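Local coordinates for putative gdp-fucose protein o-fucosyltransferase 1 (Caenorhabditis elegans, PDB 3ZY2) that belongs to the GDP-fucose protein O-fucosyltransferase family of the GT-B clan and holds guanosine-5'-diphosphate in a pocket, at residues P212-H217 and I278-V283; Q270-V275 and N297-P302; M322-L327 and S350-A355. One frame throughout, in Å; residues are numbered along the deposited sequence.

Contact 1: residues P212-H217 and I278-V283. With GDP (guanosine-5'-diphosphate), chain C.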
ATOM      1  N   PRO A 212      43.436  12.569 -15.313  1.00 12.15           N
ATOM      2  CA  PRO A 212      42.000  12.399 -15.016  1.00 12.00           C
ATOM      3  C   PRO A 212      41.596  10.934 -15.074  1.00 11.29           C
ATOM      4  O   PRO A 212      42.198  10.150 -15.815  1.00 12.79           O
ATOM      5  CB  PRO A 212      41.317  13.176 -16.144  1.00 13.10           C
ATOM      6  CG  PRO A 212      42.304  13.238 -17.265  1.00 13.69           C
ATOM      7  CD  PRO A 212      43.695  13.080 -16.683  1.00 13.01           C
ATOM      8  N   PHE A 213      40.635  10.546 -14.242  1.00 10.41           N
ATOM      9  CA  PHE A 213      40.192   9.137 -14.227  1.00 10.73           C
ATOM     10  C   PHE A 213      38.731   8.990 -14.564  1.00 10.67           C
ATOM     11  O   PHE A 213      37.904   9.874 -14.265  1.00 10.93           O
ATOM     12  CB  PHE A 213      40.567   8.370 -12.922  1.00 10.65           C
ATOM     13  CG  PHE A 213      39.713   8.684 -11.705  1.00 10.51           C
ATOM     14  CD1 PHE A 213      40.038   9.748 -10.865  1.00  9.67           C
ATOM     15  CD2 PHE A 213      38.657   7.844 -11.342  1.00 10.22           C
ATOM     16  CE1 PHE A 213      39.286   9.998  -9.706  1.00 10.52           C
ATOM     17  CE2 PHE A 213      37.887   8.089 -10.180  1.00  9.45           C
ATOM     18  CZ  PHE A 213      38.205   9.165  -9.357  1.00 10.83           C
ATOM     19  N   VAL A 214      38.439   7.885 -15.240  1.00 10.94           N
ATOM     20  CA  VAL A 214      37.064   7.480 -15.537  1.00 10.60           C
ATOM     21  C   VAL A 214      36.650   6.495 -14.460  1.00 10.11           C
ATOM     22  O   VAL A 214      37.371   5.541 -14.207  1.00 11.51           O
ATOM     23  CB  VAL A 214      36.943   6.752 -16.908  1.00 11.23           C
ATOM     24  CG1 VAL A 214      35.491   6.364 -17.195  1.00 13.17           C
ATOM     25  CG2 VAL A 214      37.412   7.638 -18.060  1.00 13.12           C
ATOM     26  N   ALA A 215      35.512   6.734 -13.813  1.00 10.12           N
ATOM     27  CA  ALA A 215      34.911   5.748 -12.890  1.00  9.93           C
ATOM     28  C   ALA A 215      33.705   5.135 -13.546  1.00 10.60           C
ATOM     29  O   ALA A 215      32.897   5.869 -14.158  1.00 11.59           O
ATOM     30  CB  ALA A 215      34.499   6.423 -11.565  1.00 11.11           C
ATOM     31  N   VAL A 216      33.569   3.822 -13.403  1.00 10.96           N
ATOM     32  CA  VAL A 216      32.437   3.096 -14.016  1.00 11.38           C
ATOM     33  C   VAL A 216      31.735   2.247 -12.971  1.00 11.75           C
ATOM     34  O   VAL A 216      32.382   1.687 -12.092  1.00 11.75           O
ATOM     35  CB  VAL A 216      32.861   2.217 -15.231  1.00 13.14           C
ATOM     36  CG1 VAL A 216      33.605   3.056 -16.251  1.00 14.40           C
ATOM     37  CG2 VAL A 216      33.694   1.023 -14.774  1.00 15.52           C
ATOM     38  N   HIS A 217      30.417   2.175 -13.093  1.00 11.68           N
ATOM     39  CA  HIS A 217      29.592   1.281 -12.289  1.00 12.21           C
ATOM     40  C   HIS A 217      29.116   0.109 -13.126  1.00 12.52           C
ATOM     41  O   HIS A 217      28.416   0.296 -14.117  1.00 12.95           O
ATOM     42  CB  HIS A 217      28.382   2.026 -11.707  1.00 12.76           C
ATOM     43  CG  HIS A 217      27.532   1.160 -10.832  1.00 12.28           C
ATOM     44  ND1 HIS A 217      26.152   1.197 -10.834  1.00 12.76           N
ATOM     45  CD2 HIS A 217      27.888   0.204  -9.930  1.00 10.81           C
ATOM     46  CE1 HIS A 217      25.697   0.306  -9.965  1.00 11.69           C
ATOM     47  NE2 HIS A 217      26.728  -0.314  -9.408  1.00 13.26           N
ATOM     48  N   ILE A 278      38.751  11.625 -22.865  1.00 18.78           N
ATOM     49  CA  ILE A 278      39.256  12.569 -21.855  1.00 17.57           C
ATOM     50  C   ILE A 278      40.766  12.447 -21.588  1.00 16.26           C
ATOM     51  O   ILE A 278      41.305  13.140 -20.714  1.00 16.21           O
ATOM     52  CB  ILE A 278      38.486  12.485 -20.497  1.00 16.76           C
ATOM     53  CG1 ILE A 278      38.818  11.186 -19.738  1.00 15.28           C
ATOM     54  CG2 ILE A 278      36.960  12.584 -20.719  1.00 19.34           C
ATOM     55  CD1 ILE A 278      38.321  11.248 -18.278  1.00 15.24           C
ATOM     56  N   GLY A 279      41.452  11.577 -22.328  1.00 16.45           N
ATOM     57  CA  GLY A 279      42.871  11.323 -22.074  1.00 15.78           C
ATOM     58  C   GLY A 279      43.087  10.769 -20.667  1.00 14.72           C
ATOM     59  O   GLY A 279      43.937  11.256 -19.919  1.00 15.49           O
ATOM     60  N   ALA A 280      42.257   9.797 -20.289  1.00 14.41           N
ATOM     61  CA  ALA A 280      42.285   9.261 -18.929  1.00 13.78           C
ATOM     62  C   ALA A 280      43.613   8.579 -18.615  1.00 14.08           C
ATOM     63  O   ALA A 280      44.209   7.927 -19.498  1.00 14.08           O
ATOM     64  CB  ALA A 280      41.147   8.296 -18.727  1.00 13.82           C
ATOM     65  N   LYS A 281      44.061   8.735 -17.369  1.00 13.29           N
ATOM     66  CA  LYS A 281      45.292   8.076 -16.924  1.00 13.60           C
ATOM     67  C   LYS A 281      45.061   6.881 -16.017  1.00 13.60           C
ATOM     68  O   LYS A 281      46.021   6.204 -15.632  1.00 14.46           O
ATOM     69  CB  LYS A 281      46.265   9.079 -16.299  1.00 14.20           C
ATOM     70  CG  LYS A 281      46.730  10.157 -17.288  1.00 17.62           C
ATOM     71  CD  LYS A 281      47.513   9.550 -18.456  1.00 24.08           C
ATOM     72  CE  LYS A 281      47.877  10.587 -19.525  1.00 29.64           C
ATOM     73  NZ  LYS A 281      46.741  10.837 -20.473  1.00 31.09           N
ATOM     74  N   SER A 282      43.796   6.602 -15.729  1.00 12.57           N
ATOM     75  CA  SER A 282      43.397   5.424 -14.989  1.00 12.47           C
ATOM     76  C   SER A 282      41.886   5.262 -15.061  1.00 11.87           C
ATOM     77  O   SER A 282      41.157   6.194 -15.461  1.00 12.15           O
ATOM     78  CB  SER A 282      43.842   5.532 -13.517  1.00 12.27           C
ATOM     79  OG  SER A 282      43.099   6.519 -12.821  1.00 12.05           O
ATOM     80  N   VAL A 283      41.431   4.071 -14.659  1.00 12.15           N
ATOM     81  CA  VAL A 283      40.011   3.739 -14.579  1.00 11.87           C
ATOM     82  C   VAL A 283      39.722   3.142 -13.200  1.00 11.41           C
ATOM     83  O   VAL A 283      40.520   2.361 -12.664  1.00 12.73           O
ATOM     84  CB  VAL A 283      39.590   2.747 -15.717  1.00 12.63           C
ATOM     85  CG1 VAL A 283      38.166   2.207 -15.474  1.00 13.51           C
ATOM     86  CG2 VAL A 283      39.710   3.431 -17.085  1.00 13.44           C
TER
HETATM   87  PB  GDP C1381      19.854  -0.995  -7.718  0.50 29.74           P
HETATM   88  O1B GDP C1381      21.211  -0.966  -8.318  0.50 17.02           O
HETATM   89  O2B GDP C1381      18.708   0.062  -7.823  0.50 22.43           O
HETATM   90  O3B GDP C1381      19.459  -2.397  -6.949  0.50 23.19           O
HETATM   91  O3A GDP C1381      20.679  -0.391  -6.335  0.50 15.80           O
HETATM   92  PA  GDP C1381      20.260  -0.683  -4.696  0.50 25.82           P
HETATM   93  O1A GDP C1381      21.685   0.226  -4.268  0.50 17.65           O
HETATM   94  O2A GDP C1381      19.053  -0.433  -4.200  0.50 10.46           O
HETATM   95  O5' GDP C1381      20.564  -2.430  -4.966  0.50 24.32           O
HETATM   96  C5' GDP C1381      21.836  -2.278  -5.125  0.50 20.91           C
HETATM   97  C4' GDP C1381      22.808  -2.991  -4.527  0.50 28.72           C
HETATM   98  O4' GDP C1381      23.653  -4.030  -4.820  0.50 28.48           O
HETATM   99  C3' GDP C1381      23.537  -1.988  -3.903  0.50 23.44           C
HETATM  100  O3' GDP C1381      23.284  -1.271  -2.342  0.50 21.22           O
HETATM  101  C2' GDP C1381      25.334  -2.846  -2.982  0.50 50.32           C
HETATM  102  O2' GDP C1381      24.817  -3.420  -1.866  0.50 20.56           O
HETATM  103  C1' GDP C1381      25.293  -3.717  -4.225  0.50 29.92           C
HETATM  104  N9  GDP C1381      25.901  -3.053  -5.142  0.50 25.66           N
HETATM  105  C8  GDP C1381      25.200  -2.416  -6.702  0.50 26.93           C
HETATM  106  N7  GDP C1381      26.388  -1.956  -6.934  0.50 30.98           N
HETATM  107  C5  GDP C1381      27.481  -1.994  -6.281  0.50 21.33           C
HETATM  108  C6  GDP C1381      29.165  -1.577  -6.172  0.50 26.25           C
HETATM  109  O6  GDP C1381      29.421  -0.993  -7.120  0.50 22.12           O
HETATM  110  N1  GDP C1381      29.499  -1.985  -5.234  0.50 22.09           N
HETATM  111  C2  GDP C1381      29.226  -2.618  -4.199  0.50 23.77           C
HETATM  112  N2  GDP C1381      29.734  -2.909  -3.392  0.50 19.79           N
HETATM  113  N3  GDP C1381      27.805  -3.206  -3.850  0.50 25.23           N
HETATM  114  C4  GDP C1381      27.021  -2.815  -4.997  0.50 22.66           C

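Contact 2: residues Q270-V275 and N297-P302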
ATOM      1  N   GLN A 270      32.993   0.850 -24.766  1.00 18.94           N
ATOM      2  CA  GLN A 270      32.612   2.163 -24.267  1.00 18.16           C
ATOM      3  C   GLN A 270      33.622   2.741 -23.265  1.00 16.88           C
ATOM      4  O   GLN A 270      33.905   3.938 -23.297  1.00 16.36           O
ATOM      5  CB  GLN A 270      31.181   2.128 -23.724  1.00 18.15           C
ATOM      6  CG  GLN A 270      30.164   1.947 -24.854  1.00 20.31           C
ATOM      7  CD  GLN A 270      28.798   1.537 -24.380  1.00 23.12           C
ATOM      8  OE1 GLN A 270      28.281   0.473 -24.754  1.00 27.45           O
ATOM      9  NE2 GLN A 270      28.175   2.392 -23.592  1.00 19.46           N
ATOM     10  N   ILE A 271      34.202   1.898 -22.418  1.00 16.26           N
ATOM     11  CA  ILE A 271      35.277   2.343 -21.510  1.00 16.38           C
ATOM     12  C   ILE A 271      36.478   2.856 -22.302  1.00 16.58           C
ATOM     13  O   ILE A 271      37.055   3.895 -21.983  1.00 15.53           O
ATOM     14  CB  ILE A 271      35.727   1.214 -20.574  1.00 16.17           C
ATOM     15  CG1 ILE A 271      34.629   0.932 -19.528  1.00 16.17           C
ATOM     16  CG2 ILE A 271      37.060   1.587 -19.867  1.00 16.99           C
ATOM     17  CD1 ILE A 271      34.907  -0.258 -18.617  1.00 18.49           C
ATOM     18  N   VAL A 272      36.864   2.126 -23.342  1.00 17.01           N
ATOM     19  CA  VAL A 272      37.983   2.541 -24.154  1.00 18.36           C
ATOM     20  C   VAL A 272      37.683   3.877 -24.853  1.00 17.87           C
ATOM     21  O   VAL A 272      38.534   4.752 -24.900  1.00 18.39           O
ATOM     22  CB  VAL A 272      38.325   1.463 -25.207  1.00 18.92           C
ATOM     23  CG1 VAL A 272      39.272   2.016 -26.266  1.00 20.76           C
ATOM     24  CG2 VAL A 272      38.933   0.251 -24.530  1.00 19.22           C
ATOM     25  N   GLU A 273      36.456   4.024 -25.360  1.00 18.54           N
ATOM     26  CA  GLU A 273      36.031   5.267 -25.992  1.00 19.79           C
ATOM     27  C   GLU A 273      36.135   6.448 -25.019  1.00 19.35           C
ATOM     28  O   GLU A 273      36.677   7.497 -25.344  1.00 20.14           O
ATOM     29  CB  GLU A 273      34.595   5.110 -26.520  1.00 20.48           C
ATOM     30  CG  GLU A 273      34.216   6.143 -27.547  1.00 26.86           C
ATOM     31  CD  GLU A 273      33.796   7.462 -26.939  1.00 31.37           C
ATOM     32  OE1 GLU A 273      33.074   7.452 -25.914  1.00 34.71           O
ATOM     33  OE2 GLU A 273      34.192   8.516 -27.495  1.00 36.58           O
ATOM     34  N   LYS A 274      35.641   6.248 -23.805  1.00 18.16           N
ATOM     35  CA  LYS A 274      35.642   7.327 -22.820  1.00 18.36           C
ATOM     36  C   LYS A 274      37.052   7.628 -22.327  1.00 17.65           C
ATOM     37  O   LYS A 274      37.384   8.779 -22.092  1.00 18.06           O
ATOM     38  CB  LYS A 274      34.717   7.003 -21.648  1.00 17.85           C
ATOM     39  CG  LYS A 274      33.237   6.834 -22.042  1.00 20.99           C
ATOM     40  CD  LYS A 274      32.655   8.112 -22.590  1.00 23.24           C
ATOM     41  CE  LYS A 274      31.184   7.935 -22.990  1.00 25.91           C
ATOM     42  NZ  LYS A 274      30.662   9.191 -23.600  1.00 26.94           N
ATOM     43  N   VAL A 275      37.891   6.599 -22.183  1.00 16.76           N
ATOM     44  CA  VAL A 275      39.305   6.824 -21.856  1.00 16.62           C
ATOM     45  C   VAL A 275      39.967   7.731 -22.904  1.00 17.74           C
ATOM     46  O   VAL A 275      40.659   8.695 -22.576  1.00 17.48           O
ATOM     47  CB  VAL A 275      40.059   5.485 -21.717  1.00 15.40           C
ATOM     48  CG1 VAL A 275      41.574   5.663 -21.842  1.00 16.31           C
ATOM     49  CG2 VAL A 275      39.733   4.858 -20.375  1.00 15.58           C
ATOM     50  N   ASN A 297      41.766  -4.303 -18.288  1.00 19.17           N
ATOM     51  CA  ASN A 297      43.208  -4.095 -18.444  1.00 19.40           C
ATOM     52  C   ASN A 297      43.753  -4.491 -19.810  1.00 19.78           C
ATOM     53  O   ASN A 297      44.566  -3.764 -20.377  1.00 20.02           O
ATOM     54  CB  ASN A 297      43.994  -4.778 -17.320  1.00 19.25           C
ATOM     55  CG  ASN A 297      43.983  -3.960 -16.049  1.00 18.84           C
ATOM     56  OD1 ASN A 297      43.599  -2.784 -16.070  1.00 20.34           O
ATOM     57  ND2 ASN A 297      44.399  -4.563 -14.942  1.00 22.22           N
ATOM     58  N   GLU A 298      43.279  -5.619 -20.348  1.00 20.84           N
ATOM     59  CA  GLU A 298      43.664  -6.039 -21.695  1.00 22.74           C
ATOM     60  C   GLU A 298      43.224  -4.972 -22.697  1.00 21.87           C
ATOM     61  O   GLU A 298      44.006  -4.555 -23.546  1.00 22.58           O
ATOM     62  CB  GLU A 298      43.038  -7.403 -22.038  1.00 23.75           C
ATOM     63  CG  GLU A 298      43.414  -7.970 -23.413  1.00 29.31           C
ATOM     64  CD  GLU A 298      44.892  -8.356 -23.528  1.00 33.96           C
ATOM     65  OE1 GLU A 298      45.577  -8.474 -22.483  1.00 35.85           O
ATOM     66  OE2 GLU A 298      45.362  -8.551 -24.672  1.00 36.57           O
ATOM     67  N   ALA A 299      41.982  -4.510 -22.568  1.00 20.86           N
ATOM     68  CA  ALA A 299      41.437  -3.525 -23.493  1.00 19.94           C
ATOM     69  C   ALA A 299      42.147  -2.165 -23.424  1.00 19.95           C
ATOM     70  O   ALA A 299      42.196  -1.424 -24.417  1.00 19.61           O
ATOM     71  CB  ALA A 299      39.924  -3.378 -23.290  1.00 19.01           C
ATOM     72  N   LEU A 300      42.706  -1.855 -22.253  1.00 19.55           N
ATOM     73  CA  LEU A 300      43.416  -0.586 -22.019  1.00 19.03           C
ATOM     74  C   LEU A 300      44.906  -0.599 -22.332  1.00 19.99           C
ATOM     75  O   LEU A 300      45.550   0.452 -22.281  1.00 20.55           O
ATOM     76  CB  LEU A 300      43.228  -0.154 -20.575  1.00 18.25           C
ATOM     77  CG  LEU A 300      41.812   0.234 -20.196  1.00 19.30           C
ATOM     78  CD1 LEU A 300      41.750   0.589 -18.691  1.00 18.54           C
ATOM     79  CD2 LEU A 300      41.283   1.378 -21.095  1.00 22.22           C
ATOM     80  N   LYS A 301      45.450  -1.773 -22.657  1.00 20.93           N
ATOM     81  CA  LYS A 301      46.872  -1.892 -23.004  1.00 20.90           C
ATOM     82  C   LYS A 301      47.380  -0.845 -24.006  1.00 21.24           C
ATOM     83  O   LYS A 301      48.454  -0.281 -23.781  1.00 21.21           O
ATOM     84  CB  LYS A 301      47.214  -3.317 -23.463  1.00 22.68           C
ATOM     85  CG  LYS A 301      47.355  -4.288 -22.310  1.00 24.68           C
ATOM     86  CD  LYS A 301      47.963  -5.611 -22.734  1.00 30.43           C
ATOM     87  CE  LYS A 301      48.032  -6.571 -21.547  1.00 31.91           C
ATOM     88  NZ  LYS A 301      48.377  -7.948 -22.009  1.00 36.06           N
ATOM     89  N   PRO A 302      46.618  -0.569 -25.096  1.00 20.42           N
ATOM     90  CA  PRO A 302      47.078   0.462 -26.046  1.00 21.42           C
ATOM     91  C   PRO A 302      47.272   1.850 -25.428  1.00 20.27           C
ATOM     92  O   PRO A 302      48.031   2.660 -25.974  1.00 21.46           O
ATOM     93  CB  PRO A 302      45.963   0.510 -27.086  1.00 21.73           C
ATOM     94  CG  PRO A 302      45.348  -0.845 -27.043  1.00 22.57           C
ATOM     95  CD  PRO A 302      45.364  -1.195 -25.569  1.00 20.86           C
TER

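Contact 3: residues M322-L327 and S350-A355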
ATOM      1  N   MET A 322      33.326   7.520  -7.090  1.00 10.54           N
ATOM      2  CA  MET A 322      32.686   7.814  -8.372  1.00 10.96           C
ATOM      3  C   MET A 322      32.203   9.253  -8.414  1.00 11.42           C
ATOM      4  O   MET A 322      32.213   9.873  -9.483  1.00 11.82           O
ATOM      5  CB  MET A 322      31.545   6.815  -8.643  1.00 11.40           C
ATOM      6  CG  MET A 322      32.041   5.359  -8.814  1.00 11.61           C
ATOM      7  SD  MET A 322      30.797   4.182  -9.422  1.00 15.21           S
ATOM      8  CE  MET A 322      29.988   3.916  -7.850  1.00 13.74           C
ATOM      9  N   GLY A 323      31.771   9.800  -7.274  1.00 10.81           N
ATOM     10  CA  GLY A 323      31.324  11.209  -7.240  1.00 12.49           C
ATOM     11  C   GLY A 323      32.482  12.168  -7.480  1.00 12.17           C
ATOM     12  O   GLY A 323      32.267  13.305  -7.962  1.00 13.89           O
ATOM     13  N   ARG A 324      33.708  11.717  -7.184  1.00 12.03           N
ATOM     14  CA  ARG A 324      34.928  12.541  -7.335  1.00 12.60           C
ATOM     15  C   ARG A 324      35.631  12.383  -8.676  1.00 11.90           C
ATOM     16  O   ARG A 324      36.586  13.123  -8.963  1.00 13.17           O
ATOM     17  CB  ARG A 324      35.926  12.205  -6.220  1.00 12.19           C
ATOM     18  CG  ARG A 324      35.383  12.606  -4.851  1.00 14.37           C
ATOM     19  CD  ARG A 324      36.336  12.220  -3.707  1.00 16.31           C
ATOM     20  NE  ARG A 324      37.438  13.158  -3.639  1.00 17.93           N
ATOM     21  CZ  ARG A 324      37.436  14.303  -2.948  1.00 21.61           C
ATOM     22  NH1 ARG A 324      36.387  14.680  -2.219  1.00 21.40           N
ATOM     23  NH2 ARG A 324      38.506  15.085  -2.993  1.00 24.13           N
ATOM     24  N   ALA A 325      35.147  11.462  -9.507  1.00 11.26           N
ATOM     25  CA  ALA A 325      35.805  11.115 -10.774  1.00 10.68           C
ATOM     26  C   ALA A 325      35.808  12.266 -11.760  1.00 11.46           C
ATOM     27  O   ALA A 325      34.942  13.121 -11.707  1.00 11.83           O
ATOM     28  CB  ALA A 325      35.123   9.897 -11.410  1.00 10.62           C
ATOM     29  N   ASP A 326      36.766  12.263 -12.680  1.00 11.19           N
ATOM     30  CA  ASP A 326      36.735  13.253 -13.758  1.00 11.54           C
ATOM     31  C   ASP A 326      35.584  12.983 -14.700  1.00 11.89           C
ATOM     32  O   ASP A 326      34.974  13.934 -15.190  1.00 12.55           O
ATOM     33  CB  ASP A 326      38.086  13.292 -14.458  1.00 12.31           C
ATOM     34  CG  ASP A 326      39.209  13.685 -13.500  1.00 14.11           C
ATOM     35  OD1 ASP A 326      39.717  12.798 -12.755  1.00 12.88           O
ATOM     36  OD2 ASP A 326      39.570  14.898 -13.453  1.00 16.34           O
ATOM     37  N   LEU A 327      35.270  11.718 -14.940  1.00 11.30           N
ATOM     38  CA  LEU A 327      34.095  11.309 -15.727  1.00 11.23           C
ATOM     39  C   LEU A 327      33.525  10.045 -15.095  1.00 11.27           C
ATOM     40  O   LEU A 327      34.283   9.149 -14.744  1.00 12.16           O
ATOM     41  CB  LEU A 327      34.460  11.016 -17.185  1.00 12.27           C
ATOM     42  CG  LEU A 327      33.291  10.498 -18.045  1.00 13.56           C
ATOM     43  CD1 LEU A 327      32.227  11.596 -18.224  1.00 15.47           C
ATOM     44  CD2 LEU A 327      33.775   9.998 -19.396  1.00 16.78           C
ATOM     45  N   SER A 350      28.347  23.684 -10.067  1.00 20.06           N
ATOM     46  CA  SER A 350      28.224  23.291 -11.468  1.00 19.46           C
ATOM     47  C   SER A 350      28.259  21.767 -11.545  1.00 18.87           C
ATOM     48  O   SER A 350      28.885  21.144 -10.700  1.00 18.10           O
ATOM     49  CB  SER A 350      29.390  23.850 -12.292  1.00 19.58           C
ATOM     50  OG  SER A 350      29.259  25.242 -12.474  1.00 23.03           O
ATOM     51  N   PRO A 351      27.557  21.173 -12.536  1.00 19.49           N
ATOM     52  CA  PRO A 351      27.591  19.692 -12.607  1.00 18.84           C
ATOM     53  C   PRO A 351      28.938  19.179 -13.099  1.00 17.94           C
ATOM     54  O   PRO A 351      29.618  19.830 -13.906  1.00 19.17           O
ATOM     55  CB  PRO A 351      26.508  19.345 -13.630  1.00 18.98           C
ATOM     56  CG  PRO A 351      26.270  20.627 -14.390  1.00 21.79           C
ATOM     57  CD  PRO A 351      26.513  21.737 -13.410  1.00 21.02           C
ATOM     58  N   ARG A 352      29.316  18.018 -12.583  1.00 16.65           N
ATOM     59  CA  ARG A 352      30.459  17.276 -13.067  1.00 16.67           C
ATOM     60  C   ARG A 352      29.938  16.263 -14.088  1.00 16.87           C
ATOM     61  O   ARG A 352      28.848  15.703 -13.897  1.00 17.19           O
ATOM     62  CB  ARG A 352      31.132  16.576 -11.891  1.00 15.89           C
ATOM     63  CG  ARG A 352      31.839  17.487 -10.904  1.00 17.03           C
ATOM     64  CD  ARG A 352      32.508  16.688  -9.723  1.00 20.27           C
ATOM     65  NE  ARG A 352      33.229  17.601  -8.832  1.00 25.23           N
ATOM     66  CZ  ARG A 352      33.799  17.295  -7.668  1.00 25.36           C
ATOM     67  NH1 ARG A 352      33.751  16.065  -7.176  1.00 25.57           N
ATOM     68  NH2 ARG A 352      34.413  18.255  -6.968  1.00 28.29           N
ATOM     69  N   PRO A 353      30.697  16.012 -15.160  1.00 16.59           N
ATOM     70  CA  PRO A 353      30.130  15.212 -16.246  1.00 16.35           C
ATOM     71  C   PRO A 353      29.902  13.735 -15.968  1.00 14.73           C
ATOM     72  O   PRO A 353      30.714  13.071 -15.305  1.00 13.60           O
ATOM     73  CB  PRO A 353      31.141  15.363 -17.373  1.00 16.91           C
ATOM     74  CG  PRO A 353      32.405  15.658 -16.703  1.00 17.94           C
ATOM     75  CD  PRO A 353      32.053  16.493 -15.481  1.00 17.89           C
ATOM     76  N   SER A 354      28.799  13.236 -16.507  1.00 15.04           N
ATOM     77  CA  SER A 354      28.452  11.841 -16.410  1.00 14.31           C
ATOM     78  C   SER A 354      27.938  11.331 -17.753  1.00 15.26           C
ATOM     79  O   SER A 354      27.515  12.120 -18.626  1.00 17.94           O
ATOM     80  CB  SER A 354      27.378  11.615 -15.344  1.00 14.15           C
ATOM     81  OG  SER A 354      27.792  12.145 -14.077  1.00 14.01           O
ATOM     82  N   ALA A 355      27.999  10.016 -17.900  1.00 15.23           N
ATOM     83  CA  ALA A 355      27.472   9.314 -19.067  1.00 14.41           C
ATOM     84  C   ALA A 355      26.939   7.991 -18.564  1.00 14.45           C
ATOM     85  O   ALA A 355      27.160   7.636 -17.411  1.00 13.94           O
ATOM     86  CB  ALA A 355      28.570   9.075 -20.102  1.00 15.29           C
TER

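Contact 1: residues P212-H217 and I278-V283
Pro212, which follows a cis peptide bond, hands its carbonyl to 278-283: Lys281 N donates to Pro212 O at 2.8 Å, nearly in line with the carbonyl bond, while Ala280 CA-H leans on the same oxygen. The proline ring rests its CG on Ile278 O (3.6 Å). At Phe213, CB touches Ser282 OG at 3.1 Å, a hydroxyl hydrogen-bonded to Ala210 O. With chi1 at 76° the phenyl ring swings off Ser282 and packs on Ile321 and Ala325. Val214 N then donates to Ser282 O (3.2 Å), and a parallel bridge pairs Val214 with Val283. Val214 CG2, set beside its own backbone N, reaches Ile278 CD1 at 3.7 Å and Ala280 CB at 3.9 Å, joining the strand to the end of helix 264-278 and the loop after it, where Gly279 makes a Schellman motif. Val216 packs on Ile271 of that helix. At His217 the strand reaches the nucleotide: NE2 donates to GDP N7 at 3.0 Å with an N-H...N angle of 160°, while ND1 is held by Ser337 OG, which fixes the ring's rotation. Neighbouring parallel strands with a nucleotide near their C-terminal ends are typical of the Rossmann-like domains of GT-B proteins.

Contact 2: residues Q270-V275 and N297-P302
Val272 and Leu300 mark the nearest approach of two helical backbones, their CA atoms 6.6 Å apart. The segment 270-275 is part of the long helix 264-278, whereas 297-302 takes in the C-terminal part of helix 293-300 and runs on into 3-10 geometry at Lys301 and Pro302. In the chain the strand 282-287 lies between these helices, and both rest on it through Val283, which Val275 and Leu300 each touch. Leu300 carries much of the contact. Its CG lies beside the backbone N (chi1 -67°), a setting from which CD2 reaches helix 264-278. There it meets Val275 CG2 at 3.9 Å, the two side chains crossing at a slant, and comes near Val272 CG2 (4.3 Å) and Ile271 CG2 (4.4 Å). Val272 CG2 also lies against Ala299, 3.7 Å from its O and 4.0 Å from its CB. Val272 also touches Tyr303 and Val275 touches Ile305, in the loop after the 3-10 segment. Charged groups stay off the interface: Lys301 NZ makes a salt bridge with Glu298 OE1 at 2.9 Å within 297-302. The contact is thus held by methyl-to-methyl dispersion and burial of hydrocarbon, without polar bonds between 270-275 and 297-302.

Contact 3: residues M322-L327 and S350-A355
Leu327 and Pro353 meet at the border of the parallel sheet in a Rossmann-like domain of the GT-B fold, where the outermost strand 354-356 comes in beside strand 327-330. Helix 315-324 ends just before the inner strand, so the chain entering the outer one passes both a helix end and a strand start. The CA atoms of Leu327 and Pro353 lie 5.6 Å apart, and farther on Ala355 exchanges backbone hydrogen bonds with Phe328 and Gly330. Leu327 holds CG anti to its backbone N (chi1 176°), and this brings CD1 across to Pro353, 4.0 Å from CB and 3.6 Å from O. The proline ring approaches the main chain ahead of the strand, its CG 3.4 Å from Asp326 O. The Asp326 carboxylate is engaged outside the contact: OD1 accepts from Phe213 N and forms a salt bridge with Lys211. Arg344 of helix 335-346 ties the two segments together from outside, bonding Ala325 O through NH1 and Pro353 O through NH2. Close by, Arg352 runs extended from CG to NE toward the C-terminal end of helix 315-324. A positive group beside the carbonyls there would probably be favoured by the helix dipole, which may offset the nearness of Arg324, whose NH1 is 5.8 Å from Arg352 NH1. The hydrogen bond itself is long but fairly straight: Arg352 NH1 donates to Gly323 O at 3.2 Å with an N-H...O angle of 156°, the oxygen sitting at the guanidinium edge, only 6° out of its plane.

All three contacts belong to one parallel sheet and the helices on its faces. Contacts 1 and 2, centres about 10 Å apart, interleave along the chain, and Ala280 N lies 3.0 Å from Val275 O, a probable hydrogen bond. Contact 3 joins contact 1 on the other edge of strand 213-218, where Ala215 N is 2.9 Å from Leu327 O. Between contacts 2 and 3, centres about 19 Å apart, Lys274 CE touches Ala355 CB at 4.1 Å. Of the three, contact 1 reaches the nucleotide, through His217; the side chain of Ile271 in contact 2 stays about 13 Å from GDP, and Gly323 of contact 3 about 12 Å.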